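Acyl-CoA dehydrogenase (Thermus thermophilus, PDB 2Z1Q) probably catalyses the FAD-dependent oxidation of saturated acyl-CoA to 2,3-dehydroacyl-CoA, passing the electrons on to an acceptor. Local coordinates at residues 73-78 and 108-113; 307-312 and 363-368; 162-167 and 195-200. All coordinates share one frame; numbering follows the deposited sequence.

Interaction 1 of 3, residues 73-78 and 108-113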
loop_
_atom_site.group_PDB
_atom_site.type_symbol
_atom_site.label_atom_id
_atom_site.label_comp_id
_atom_site.label_asym_id
_atom_site.label_seq_id
_atom_site.Cartn_x
_atom_site.Cartn_y
_atom_site.Cartn_z
ATOM N N GLY B 73 -29.768 15.738 -12.906
ATOM C CA GLY B 73 -29.203 15.605 -14.235
ATOM C C GLY B 73 -27.835 14.938 -14.272
ATOM O O GLY B 73 -27.201 14.899 -15.319
ATOM N N LEU B 74 -27.372 14.394 -13.151
ATOM C CA LEU B 74 -26.054 13.756 -13.131
ATOM C C LEU B 74 -26.017 12.424 -13.857
ATOM O O LEU B 74 -24.947 11.951 -14.238
ATOM C CB LEU B 74 -25.564 13.567 -11.694
ATOM C CG LEU B 74 -25.384 14.871 -10.914
ATOM C CD1 LEU B 74 -24.763 14.577 -9.562
ATOM C CD2 LEU B 74 -24.508 15.833 -11.705
ATOM N N LEU B 75 -27.183 11.823 -14.060
ATOM C CA LEU B 75 -27.242 10.538 -14.735
ATOM C C LEU B 75 -27.523 10.675 -16.232
ATOM O O LEU B 75 -27.478 9.688 -16.970
ATOM C CB LEU B 75 -28.314 9.658 -14.082
ATOM C CG LEU B 75 -28.127 9.454 -12.578
ATOM C CD1 LEU B 75 -29.302 8.653 -12.024
ATOM C CD2 LEU B 75 -26.804 8.741 -12.320
ATOM N N ALA B 76 -27.799 11.899 -16.673
ATOM C CA ALA B 76 -28.094 12.149 -18.084
ATOM C C ALA B 76 -26.976 12.864 -18.850
ATOM O O ALA B 76 -27.110 13.124 -20.042
ATOM C CB ALA B 76 -29.396 12.938 -18.206
ATOM N N ILE B 77 -25.874 13.163 -18.169
ATOM C CA ILE B 77 -24.729 13.842 -18.794
ATOM C C ILE B 77 -24.222 13.165 -20.075
ATOM O O ILE B 77 -24.011 13.828 -21.094
ATOM C CB ILE B 77 -23.555 13.944 -17.792
ATOM C CG1 ILE B 77 -23.981 14.771 -16.587
ATOM C CG2 ILE B 77 -22.333 14.571 -18.454
ATOM C CD1 ILE B 77 -22.981 14.736 -15.467
ATOM N N ASP B 78 -24.013 11.852 -20.029
ATOM C CA ASP B 78 -23.520 11.121 -21.196
ATOM C C ASP B 78 -24.617 10.461 -22.025
ATOM O O ASP B 78 -24.341 9.590 -22.853
ATOM C CB ASP B 78 -22.505 10.062 -20.762
ATOM C CG ASP B 78 -21.175 10.664 -20.348
ATOM O OD1 ASP B 78 -20.529 10.104 -19.433
ATOM O OD2 ASP B 78 -20.774 11.688 -20.943
ATOM N N VAL B 108 -19.105 3.972 -6.824
ATOM C CA VAL B 108 -19.174 2.785 -7.681
ATOM C C VAL B 108 -20.620 2.620 -8.176
ATOM O O VAL B 108 -20.849 2.278 -9.329
ATOM C CB VAL B 108 -18.697 1.514 -6.925
ATOM C CG1 VAL B 108 -18.823 0.270 -7.806
ATOM C CG2 VAL B 108 -17.241 1.695 -6.516
ATOM N N THR B 109 -21.589 2.879 -7.304
ATOM C CA THR B 109 -23.002 2.775 -7.697
ATOM C C THR B 109 -23.229 3.691 -8.901
ATOM O O THR B 109 -23.686 3.245 -9.948
ATOM C CB THR B 109 -23.930 3.217 -6.543
ATOM O OG1 THR B 109 -23.626 2.458 -5.373
ATOM C CG2 THR B 109 -25.388 3.009 -6.929
ATOM N N TYR B 110 -22.874 4.966 -8.741
ATOM C CA TYR B 110 -23.000 5.961 -9.813
ATOM C C TYR B 110 -22.183 5.550 -11.042
ATOM O O TYR B 110 -22.699 5.524 -12.164
ATOM C CB TYR B 110 -22.496 7.330 -9.323
ATOM C CG TYR B 110 -22.451 8.403 -10.395
ATOM C CD1 TYR B 110 -23.598 9.097 -10.751
ATOM C CD2 TYR B 110 -21.261 8.700 -11.072
ATOM C CE1 TYR B 110 -23.585 10.063 -11.750
ATOM C CE2 TYR B 110 -21.234 9.678 -12.087
ATOM C CZ TYR B 110 -22.414 10.350 -12.412
ATOM O OH TYR B 110 -22.487 11.309 -13.394
ATOM N N GLY B 111 -20.910 5.231 -10.817
ATOM C CA GLY B 111 -20.026 4.846 -11.904
ATOM C C GLY B 111 -20.488 3.655 -12.722
ATOM O O GLY B 111 -20.489 3.702 -13.954
ATOM N N ALA B 112 -20.884 2.576 -12.059
ATOM C CA ALA B 112 -21.320 1.399 -12.790
ATOM C C ALA B 112 -22.563 1.743 -13.630
ATOM O O ALA B 112 -22.667 1.377 -14.793
ATOM C CB ALA B 112 -21.610 0.265 -11.824
ATOM N N HIS B 113 -23.494 2.468 -13.030
ATOM C CA HIS B 113 -24.711 2.871 -13.732
ATOM C C HIS B 113 -24.418 3.716 -15.001
ATOM O O HIS B 113 -24.713 3.283 -16.111
ATOM C CB HIS B 113 -25.596 3.645 -12.768
ATOM C CG HIS B 113 -26.878 4.119 -13.374
ATOM N ND1 HIS B 113 -27.900 3.261 -13.731
ATOM C CD2 HIS B 113 -27.311 5.369 -13.674
ATOM C CE1 HIS B 113 -28.903 3.965 -14.224
ATOM N NE2 HIS B 113 -28.572 5.242 -14.201
HETATM O O HOH W 1 -21.805 10.541 -16.355
#
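Tyr110 reaches out from helix 106-117 and overlaps Leu75 and Leu74 in the loop that follows helix 62-71. With CG anti to the backbone N (chi1 174°), the ring leaves its helix far enough for its hydroxyl to meet the loop backbone. There Tyr110 OH donates to Leu74 O at 2.7 Å, the oxygen lying at the ring edge and the donor tilted 29° from the carbonyl plane. Leu75 runs alongside the phenol in the opposite sense, and Leu75 CD2 comes obliquely to the ring, 3.5 Å from Tyr110 CE1. The same methyl reaches the edge of the His113 imidazole, one helical turn on, at 3.7 Å from His113 CD2. A water donates to Tyr110 OH at 3.1 Å and makes a weak bond to Asp78 OD1. Both imidazole nitrogens of His113 have partners in the same chain, ND1 with Ala144 N and NE2 with Leu137 O, while Met66 and Val96 also pack on Tyr110. This buried contact joins loop to helix in the N-terminal helical domain: the hydroxyl, donating to a carbonyl and accepting from a water, is satisfied on both counts although hydrocarbon side chains pack against the ring, and the bond ties the ring's outer end to the loop backbone.

Interaction 2 of 3, residues 307-312 and 363-368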
loop_
_atom_site.group_PDB
_atom_site.type_symbol
_atom_site.label_atom_id
_atom_site.label_comp_id
_atom_site.label_asym_id
_atom_site.label_seq_id
_atom_site.Cartn_x
_atom_site.Cartn_y
_atom_site.Cartn_z
ATOM N N GLY B 307 4.271 17.169 0.663
ATOM C CA GLY B 307 4.760 17.734 -0.583
ATOM C C GLY B 307 4.655 16.729 -1.718
ATOM O O GLY B 307 4.178 17.061 -2.808
ATOM N N GLU B 308 5.093 15.494 -1.471
ATOM C CA GLU B 308 5.034 14.463 -2.508
ATOM C C GLU B 308 3.579 14.198 -2.903
ATOM O O GLU B 308 3.273 14.024 -4.078
ATOM C CB GLU B 308 5.708 13.163 -2.016
ATOM C CG GLU B 308 5.805 12.085 -3.073
ATOM C CD GLU B 308 6.646 12.498 -4.269
ATOM O OE1 GLU B 308 6.456 11.925 -5.368
ATOM O OE2 GLU B 308 7.509 13.390 -4.113
ATOM N N MET B 309 2.678 14.170 -1.927
ATOM C CA MET B 309 1.263 13.948 -2.225
ATOM C C MET B 309 0.713 14.996 -3.192
ATOM O O MET B 309 0.095 14.654 -4.206
ATOM C CB MET B 309 0.443 13.966 -0.933
ATOM C CG MET B 309 0.603 12.732 -0.074
ATOM S SD MET B 309 -0.167 12.961 1.534
ATOM C CE MET B 309 1.205 12.751 2.543
ATOM N N ALA B 310 0.934 16.273 -2.893
ATOM C CA ALA B 310 0.450 17.350 -3.757
ATOM C C ALA B 310 1.086 17.249 -5.138
ATOM O O ALA B 310 0.454 17.493 -6.153
ATOM C CB ALA B 310 0.758 18.705 -3.131
ATOM N N SER B 311 2.347 16.862 -5.187
ATOM C CA SER B 311 2.994 16.739 -6.471
ATOM C C SER B 311 2.373 15.629 -7.332
ATOM O O SER B 311 2.027 15.870 -8.491
ATOM C CB SER B 311 4.493 16.488 -6.286
ATOM O OG SER B 311 5.123 16.327 -7.546
ATOM N N ARG B 312 2.212 14.423 -6.782
ATOM C CA ARG B 312 1.642 13.348 -7.588
ATOM C C ARG B 312 0.201 13.649 -7.998
ATOM O O ARG B 312 -0.211 13.346 -9.111
ATOM C CB ARG B 312 1.751 12.026 -6.844
ATOM C CG ARG B 312 3.177 11.724 -6.392
ATOM C CD ARG B 312 3.384 10.251 -6.134
ATOM N NE ARG B 312 4.565 9.992 -5.313
ATOM C CZ ARG B 312 5.021 8.776 -5.025
ATOM N NH1 ARG B 312 6.100 8.628 -4.269
ATOM N NH2 ARG B 312 4.398 7.704 -5.508
ATOM N N ASP B 363 -3.352 5.452 -4.343
ATOM C CA ASP B 363 -2.822 4.406 -3.468
ATOM C C ASP B 363 -1.780 5.027 -2.534
ATOM O O ASP B 363 -1.855 4.894 -1.303
ATOM C CB ASP B 363 -2.191 3.308 -4.340
ATOM C CG ASP B 363 -1.613 2.148 -3.534
ATOM O OD1 ASP B 363 -2.309 1.121 -3.341
ATOM O OD2 ASP B 363 -0.455 2.268 -3.089
ATOM N N TYR B 364 -0.817 5.723 -3.127
ATOM C CA TYR B 364 0.227 6.391 -2.368
ATOM C C TYR B 364 -0.333 7.428 -1.399
ATOM O O TYR B 364 0.053 7.456 -0.232
ATOM C CB TYR B 364 1.222 7.085 -3.298
ATOM C CG TYR B 364 2.238 7.912 -2.552
ATOM C CD1 TYR B 364 3.347 7.317 -1.960
ATOM C CD2 TYR B 364 2.071 9.290 -2.410
ATOM C CE1 TYR B 364 4.275 8.069 -1.240
ATOM C CE2 TYR B 364 2.995 10.059 -1.693
ATOM C CZ TYR B 364 4.094 9.439 -1.111
ATOM O OH TYR B 364 5.009 10.186 -0.411
ATOM N N VAL B 365 -1.240 8.276 -1.888
ATOM C CA VAL B 365 -1.840 9.330 -1.076
ATOM C C VAL B 365 -2.637 8.775 0.122
ATOM O O VAL B 365 -2.471 9.248 1.249
ATOM C CB VAL B 365 -2.719 10.267 -1.975
ATOM C CG1 VAL B 365 -3.444 11.316 -1.137
ATOM C CG2 VAL B 365 -1.811 10.955 -3.008
ATOM N N VAL B 366 -3.489 7.776 -0.088
ATOM C CA VAL B 366 -4.213 7.257 1.079
ATOM C C VAL B 366 -3.264 6.547 2.044
ATOM O O VAL B 366 -3.476 6.571 3.245
ATOM C CB VAL B 366 -5.383 6.296 0.700
ATOM C CG1 VAL B 366 -6.407 7.056 -0.114
ATOM C CG2 VAL B 366 -4.873 5.076 -0.057
ATOM N N ASP B 367 -2.192 5.954 1.533
ATOM C CA ASP B 367 -1.250 5.245 2.396
ATOM C C ASP B 367 -0.502 6.175 3.341
ATOM O O ASP B 367 -0.417 5.914 4.540
ATOM C CB ASP B 367 -0.268 4.446 1.535
ATOM C CG ASP B 367 0.612 3.544 2.358
ATOM O OD1 ASP B 367 0.086 2.851 3.251
ATOM O OD2 ASP B 367 1.833 3.526 2.114
ATOM N N GLU B 368 0.017 7.270 2.797
ATOM C CA GLU B 368 0.734 8.248 3.598
ATOM C C GLU B 368 -0.286 9.000 4.432
ATOM O O GLU B 368 0.041 9.516 5.493
ATOM C CB GLU B 368 1.490 9.226 2.700
ATOM C CG GLU B 368 2.654 8.589 1.957
ATOM C CD GLU B 368 3.654 7.936 2.891
ATOM O OE1 GLU B 368 3.690 8.277 4.089
ATOM O OE2 GLU B 368 4.421 7.077 2.413
#
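Arg312 and Tyr364 meet face to face where helix 300-331 runs nearly antiparallel to helix 348-372, the axes of the two short segments coming within 9.8 Å at 157° between their directions. Followed outward from its CB, the arginine chain runs extended from CG to NE. Its CD passes Tyr364 CD2, NE lies above the CD2-CE2 side of the ring, and CZ sits over the ring centre, 3.7 Å from the centroid. Of the two terminal nitrogens, NH1 is 3.6 Å from Tyr364 CE1, while NH2 lies over CG and CD1. The planes differ by only 8°, a stacked cation-pi pair. The guanidinium is also held by its own helix: Arg312 NE donates to Glu308 OE1 at 2.7 Å in a salt bridge, OE1 using its anti lone pair and lying tilted from the guanidinium plane. The other oxygen, Glu308 OE2, pairs with Arg560.

Glu308 lies across the end of the tyrosine, its CG 3.4 Å from Tyr364 OH. Met309 CG approaches the ring obliquely at CE2 and also touches Val365 CG2. Farther along, the bend at chi3 (-120°) brings Met309 CE to Glu368 CB at 3.5 Å. Glu368 turns its carboxylate to Lys305, and neighbouring Asp367 forms salt bridges with Arg392 and Arg395 of the second subunit. A leucine in place of Tyr364 would probably cost Arg312 its flat aromatic partner, leaving the guanidinium freer to turn about its salt bridge with Glu308.

No hydrogen bond links the two segments. Their union in the C-terminal helical domain rests on the stack and on apolar packing, and the nearby carboxylate probably tempers the arginine's charge while holding the cation in place over the ring.

Interaction 3 of 3, residues 162-167 and 195-200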
loop_
_atom_site.group_PDB
_atom_site.type_symbol
_atom_site.label_atom_id
_atom_site.label_comp_id
_atom_site.label_asym_id
_atom_site.label_seq_id
_atom_site.Cartn_x
_atom_site.Cartn_y
_atom_site.Cartn_z
ATOM N N THR B 162 -21.316 -18.363 -19.892
ATOM C CA THR B 162 -22.770 -18.300 -19.769
ATOM C C THR B 162 -23.284 -18.555 -21.195
ATOM O O THR B 162 -22.912 -17.846 -22.133
ATOM C CB THR B 162 -23.226 -16.909 -19.315
ATOM O OG1 THR B 162 -22.773 -16.674 -17.977
ATOM C CG2 THR B 162 -24.738 -16.796 -19.365
ATOM N N ARG B 163 -24.132 -19.570 -21.346
ATOM C CA ARG B 163 -24.659 -19.955 -22.655
ATOM C C ARG B 163 -26.013 -19.366 -23.038
ATOM O O ARG B 163 -26.842 -19.049 -22.190
ATOM C CB ARG B 163 -24.708 -21.490 -22.761
ATOM C CG ARG B 163 -25.399 -22.209 -21.599
ATOM C CD ARG B 163 -24.899 -23.659 -21.458
ATOM N NE ARG B 163 -25.348 -24.267 -20.207
ATOM C CZ ARG B 163 -26.583 -24.709 -20.003
ATOM N NH1 ARG B 163 -27.482 -24.616 -20.973
ATOM N NH2 ARG B 163 -26.930 -25.223 -18.827
ATOM N N ALA B 164 -26.221 -19.231 -24.340
ATOM C CA ALA B 164 -27.468 -18.698 -24.860
ATOM C C ALA B 164 -27.910 -19.549 -26.040
ATOM O O ALA B 164 -27.162 -19.742 -26.997
ATOM C CB ALA B 164 -27.281 -17.249 -25.298
ATOM N N THR B 165 -29.128 -20.067 -25.955
ATOM C CA THR B 165 -29.688 -20.888 -27.024
ATOM C C THR B 165 -31.075 -20.393 -27.416
ATOM O O THR B 165 -31.890 -20.043 -26.559
ATOM C CB THR B 165 -29.794 -22.366 -26.609
ATOM O OG1 THR B 165 -30.350 -22.456 -25.293
ATOM C CG2 THR B 165 -28.426 -23.029 -26.638
ATOM N N LEU B 166 -31.329 -20.367 -28.720
ATOM C CA LEU B 166 -32.612 -19.918 -29.255
ATOM C C LEU B 166 -33.675 -20.999 -29.078
ATOM O O LEU B 166 -33.509 -22.122 -29.551
ATOM C CB LEU B 166 -32.464 -19.596 -30.738
ATOM C CG LEU B 166 -33.656 -18.899 -31.389
ATOM C CD1 LEU B 166 -33.888 -17.567 -30.698
ATOM C CD2 LEU B 166 -33.387 -18.692 -32.869
ATOM N N SER B 167 -34.769 -20.648 -28.408
ATOM C CA SER B 167 -35.866 -21.581 -28.152
ATOM C C SER B 167 -36.480 -22.152 -29.425
ATOM O O SER B 167 -36.248 -21.642 -30.524
ATOM C CB SER B 167 -36.961 -20.883 -27.356
ATOM O OG SER B 167 -37.479 -19.791 -28.094
ATOM N N ALA B 195 -23.211 -13.439 -23.035
ATOM C CA ALA B 195 -23.284 -14.889 -23.198
ATOM C C ALA B 195 -22.945 -15.267 -24.629
ATOM O O ALA B 195 -22.930 -14.417 -25.526
ATOM C CB ALA B 195 -24.673 -15.396 -22.850
ATOM N N LYS B 196 -22.679 -16.546 -24.849
ATOM C CA LYS B 196 -22.355 -17.003 -26.182
ATOM C C LYS B 196 -23.462 -17.895 -26.722
ATOM O O LYS B 196 -23.899 -18.834 -26.056
ATOM C CB LYS B 196 -21.025 -17.750 -26.166
ATOM C CG LYS B 196 -19.843 -16.861 -25.828
ATOM C CD LYS B 196 -18.588 -17.695 -25.663
ATOM C CE LYS B 196 -17.370 -16.821 -25.399
ATOM N NZ LYS B 196 -16.165 -17.647 -25.103
ATOM N N VAL B 197 -23.930 -17.583 -27.926
ATOM C CA VAL B 197 -24.983 -18.370 -28.553
ATOM C C VAL B 197 -24.354 -19.682 -29.005
ATOM O O VAL B 197 -23.388 -19.685 -29.771
ATOM C CB VAL B 197 -25.590 -17.630 -29.770
ATOM C CG1 VAL B 197 -26.704 -18.458 -30.386
ATOM C CG2 VAL B 197 -26.125 -16.276 -29.330
ATOM N N ASP B 198 -24.898 -20.794 -28.513
ATOM C CA ASP B 198 -24.376 -22.118 -28.842
ATOM C C ASP B 198 -22.935 -22.204 -28.361
ATOM O O ASP B 198 -22.133 -22.970 -28.895
ATOM C CB ASP B 198 -24.422 -22.364 -30.355
ATOM C CG ASP B 198 -25.824 -22.253 -30.926
ATOM O OD1 ASP B 198 -25.966 -22.341 -32.165
ATOM O OD2 ASP B 198 -26.783 -22.075 -30.139
ATOM N N GLY B 199 -22.619 -21.397 -27.352
ATOM C CA GLY B 199 -21.277 -21.378 -26.796
ATOM C C GLY B 199 -20.191 -21.064 -27.808
ATOM O O GLY B 199 -19.215 -21.805 -27.919
ATOM N N GLU B 200 -20.340 -19.976 -28.554
ATOM C CA GLU B 200 -19.318 -19.642 -29.536
ATOM C C GLU B 200 -19.433 -18.206 -30.010
ATOM O O GLU B 200 -18.460 -17.622 -30.482
ATOM C CB GLU B 200 -19.409 -20.598 -30.731
ATOM C CG GLU B 200 -18.246 -20.501 -31.718
ATOM C CD GLU B 200 -16.906 -20.888 -31.101
ATOM O OE1 GLU B 200 -16.782 -22.029 -30.607
ATOM O OE2 GLU B 200 -15.980 -20.048 -31.114
HETATM O O HOH W 2 -29.482 -21.075 -30.671
#
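Ala195 and Thr162 mark the close-packed end of this parallel strand pair in the middle, beta-sheet domain. Ala195 CB lies only 3.1 Å from Thr162 O and also meets Thr162 CG2; chi1 of -67° puts OG1 beside the backbone N and leaves the CG2 methyl anti to it. On the same side Ala164 CB touches Ala195 CB at 4.0 Å and Val197 CG2 at 4.3 Å; Phe205 of strand 201-208 packs on both alanines, and Leu175 on Ala164. The OG1 of Thr162 bonds to Glu150.

The backbones are joined by three hydrogen bonds. Lys196 N donates to Thr162 O almost in line with the carbonyl, Ala164 N to Lys196 O at 2.9 Å from well above the carbonyl plane, and Asp198 N to Ala164 O, also at 2.9 Å. Val197 CA approaches Ala164 O as well, so that oxygen takes one hydrogen bond and one CA-H...O contact.

Arg163 and Lys196 share the solvent-side face, away from the small side chains; Lys196 leads off to Leu158 O and Arg163 is exposed. Toward the type II turn from Lys196 to Gly199 the contact loosens. Thr165 CG2 comes no nearer than 4.0 Å to Asp198 OD2, and beyond the last direct bond a water links the two segments, accepting from Leu166 N at 2.8 Å and donating to Asp198 OD2.

Small alanines on the buried face are consistent with the strands lying close against the phenylalanine, whereas at the exposed end the aspartate, through its backbone N and a water, carries the polar pairing past the end of the strand.

How the interactions relate
The three contacts sample the three domains of the acyl-CoA dehydrogenase fold and come along the chain in the order 1, 3, 2. Interaction 1 sets a loop against helix 106-117 in the N-terminal helical domain, interaction 3 pairs strands of the middle sheet, and interaction 2 packs two helices of the C-terminal domain. None touches another: the centre of interaction 1 is about 28 Å from that of interaction 2 and 30 Å from that of interaction 3, while 2 and 3 lie 47 Å apart across the chain's centre. Each thus joins parts of a single domain, and a bound FAD, not necessarily the same one, lies about 8 to 11 Å from a side chain of each.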